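Local coordinates for protein probable receptor YhhM (Klebsiella variicola At-22, PDB 3Q6C) that is of unknown function, possibly a receptor, and belongs to the DUF2500 family of the YhhM-like clan, at residues Val6-Lys11 against Ala37-Glu42. Sequence-based numbering, arbitrary orientation.
Sequences VIVSNK and ASFRPE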
loop_
_atom_site.group_PDB
_atom_site.type_symbol
_atom_site.label_atom_id
_atom_site.label_comp_id
_atom_site.label_asym_id
_atom_site.label_seq_id
_atom_site.Cartn_x
_atom_site.Cartn_y
_atom_site.Cartn_z
ATOM N N VAL A 6 8.760 -4.387 2.118
ATOM C CA VAL A 6 7.935 -5.032 1.106
ATOM C C VAL A 6 8.081 -4.325 -0.220
ATOM O O VAL A 6 8.784 -3.315 -0.334
ATOM C CB VAL A 6 6.435 -4.986 1.469
ATOM C CG1 VAL A 6 6.205 -5.511 2.880
ATOM C CG2 VAL A 6 5.928 -3.566 1.324
ATOM N N ILE A 7 7.409 -4.874 -1.225
ATOM C CA ILE A 7 7.405 -4.270 -2.539
ATOM C C ILE A 7 5.952 -3.899 -2.804
ATOM O O ILE A 7 5.033 -4.545 -2.294
ATOM C CB ILE A 7 7.911 -5.244 -3.625
ATOM C CG1 ILE A 7 8.056 -4.496 -4.947
ATOM C CG2 ILE A 7 6.946 -6.399 -3.802
ATOM C CD1 ILE A 7 8.681 -5.321 -6.061
ATOM N N VAL A 8 5.743 -2.838 -3.572
ATOM C CA VAL A 8 4.390 -2.406 -3.899
ATOM C C VAL A 8 3.804 -3.310 -4.984
ATOM O O VAL A 8 3.943 -3.044 -6.180
ATOM C CB VAL A 8 4.382 -0.943 -4.371
ATOM C CG1 VAL A 8 2.969 -0.503 -4.694
ATOM C CG2 VAL A 8 4.963 -0.056 -3.278
ATOM N N SER A 9 3.170 -4.391 -4.527
ATOM C CA SER A 9 2.537 -5.400 -5.371
ATOM C C SER A 9 1.732 -4.830 -6.509
ATOM O O SER A 9 2.088 -4.996 -7.674
ATOM C CB SER A 9 1.595 -6.276 -4.541
ATOM O OG SER A 9 2.266 -7.352 -3.938
ATOM N N ASN A 10 0.621 -4.186 -6.168
ATOM C CA ASN A 10 -0.252 -3.614 -7.173
ATOM C C ASN A 10 -1.177 -2.572 -6.587
ATOM O O ASN A 10 -1.295 -2.444 -5.371
ATOM C CB ASN A 10 -1.096 -4.709 -7.831
ATOM C CG ASN A 10 -2.230 -5.181 -6.943
ATOM O OD1 ASN A 10 -1.997 -5.685 -5.848
ATOM N ND2 ASN A 10 -3.465 -5.012 -7.409
ATOM N N LYS A 11 -1.839 -1.843 -7.481
ATOM C CA LYS A 11 -2.778 -0.790 -7.121
ATOM C C LYS A 11 -4.057 -0.920 -7.942
ATOM O O LYS A 11 -4.025 -1.181 -9.148
ATOM C CB LYS A 11 -2.146 0.582 -7.373
ATOM C CG LYS A 11 -1.184 1.040 -6.280
ATOM C CD LYS A 11 -0.338 2.233 -6.732
ATOM C CE LYS A 11 -1.185 3.444 -7.132
ATOM N NZ LYS A 11 -0.342 4.478 -7.812
ATOM N N ALA A 37 -4.082 -0.613 -2.294
ATOM C CA ALA A 37 -2.702 -0.889 -2.652
ATOM C C ALA A 37 -2.298 -2.187 -1.983
ATOM O O ALA A 37 -2.642 -2.437 -0.827
ATOM C CB ALA A 37 -1.809 0.226 -2.189
ATOM N N SER A 38 -1.584 -3.029 -2.714
ATOM C CA SER A 38 -1.140 -4.289 -2.144
ATOM C C SER A 38 0.357 -4.268 -1.934
ATOM O O SER A 38 1.103 -3.786 -2.779
ATOM C CB SER A 38 -1.511 -5.463 -3.048
ATOM O OG SER A 38 -2.897 -5.734 -2.983
ATOM N N PHE A 39 0.785 -4.783 -0.789
ATOM C CA PHE A 39 2.197 -4.853 -0.465
ATOM C C PHE A 39 2.586 -6.314 -0.302
ATOM O O PHE A 39 1.840 -7.117 0.281
ATOM C CB PHE A 39 2.459 -4.072 0.807
ATOM C CG PHE A 39 2.170 -2.614 0.667
ATOM C CD1 PHE A 39 3.137 -1.747 0.167
ATOM C CD2 PHE A 39 0.905 -2.109 0.977
ATOM C CE1 PHE A 39 2.851 -0.392 -0.025
ATOM C CE2 PHE A 39 0.607 -0.762 0.788
ATOM C CZ PHE A 39 1.583 0.102 0.284
ATOM N N ARG A 40 3.749 -6.662 -0.836
ATOM C CA ARG A 40 4.220 -8.033 -0.759
ATOM C C ARG A 40 5.631 -8.110 -0.200
ATOM O O ARG A 40 6.462 -7.241 -0.453
ATOM C CB ARG A 40 4.177 -8.669 -2.150
ATOM C CG ARG A 40 4.741 -10.065 -2.218
ATOM C CD ARG A 40 4.808 -10.519 -3.647
ATOM N NE ARG A 40 3.482 -10.609 -4.241
ATOM C CZ ARG A 40 3.253 -10.488 -5.542
ATOM N NH1 ARG A 40 4.268 -10.266 -6.371
ATOM N NH2 ARG A 40 2.019 -10.604 -6.015
ATOM N N PRO A 41 5.918 -9.157 0.577
ATOM C CA PRO A 41 7.254 -9.313 1.157
ATOM C C PRO A 41 8.292 -9.612 0.076
ATOM O O PRO A 41 8.017 -10.374 -0.855
ATOM C CB PRO A 41 7.080 -10.488 2.126
ATOM C CG PRO A 41 5.596 -10.459 2.459
ATOM C CD PRO A 41 4.983 -10.161 1.118
ATOM N N GLU A 42 9.475 -9.011 0.198
ATOM C CA GLU A 42 10.547 -9.241 -0.765
ATOM C C GLU A 42 10.937 -10.721 -0.744
ATOM O O GLU A 42 10.299 -11.562 -1.383
ATOM C CB GLU A 42 11.790 -8.398 -0.430
ATOM C CG GLU A 42 11.640 -7.397 0.705
ATOM C CD GLU A 42 12.722 -7.558 1.780
ATOM O OE1 GLU A 42 12.563 -8.408 2.697
ATOM O OE2 GLU A 42 13.740 -6.837 1.697
#
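The Phe-39 ring meets two valines of the facing strand, both at an oblique angle: Val-6 brings its CG2 to 3.5 Å from Phe-39 CD1, and Val-8 places its own CG2 3.9 Å from Phe-39 CE1. Val-6 can reach the ring because its CG2 sits between the backbone N and the carbonyl carbon, whereas Val-8 runs side by side with the phenylalanine. A second flat group, the Arg-40 guanidinium, has Ser-9 OG over one face, offset toward the rim. Although OG lies 3.5 Å from Arg-40 NE, the angle is wrong for a hydrogen bond, and the guanidinium is held instead by a salt bridge to Glu-47.

Between the face carrying Val-8 and Phe-39 and the face carrying Ile-7 and Arg-40, the backbones pair as antiparallel strands. Ile-7 and Arg-40 form a hydrogen-bonded pair, with Ile-7 N donating to Arg-40 O at 2.7 Å and Arg-40 N donating to Ile-7 O at 2.9 Å; both bonds lie in the carbonyl plane. The regular ladder is then interrupted, illustrating how one strand accommodates an extra residue: Ser-9 and Asn-10 together face Ser-38 in a classic beta bulge, overlapping an inverse gamma turn centred on Val-8. Within the bulge, Ser-38 N bonds to Asn-10 O at 2.7 Å with an N-H...O angle of 168°, while the reciprocal bond from Asn-10 N to Ser-38 O is weak.

Strands 2-15 and 33-41, joined here, are adjacent inner strands of a five-stranded antiparallel sheet. Strand 48-52 lies beyond 33-41, and strand 65-71 beyond 2-15. On the buried side Leu-68 touches both Val-6 and Phe-39, whose ring also meets Phe-78, while Lys-11 reaches the helix 54-59 through a cation-pi contact with Tyr-57, its NZ also hydrogen-bonded to Leu-60 O.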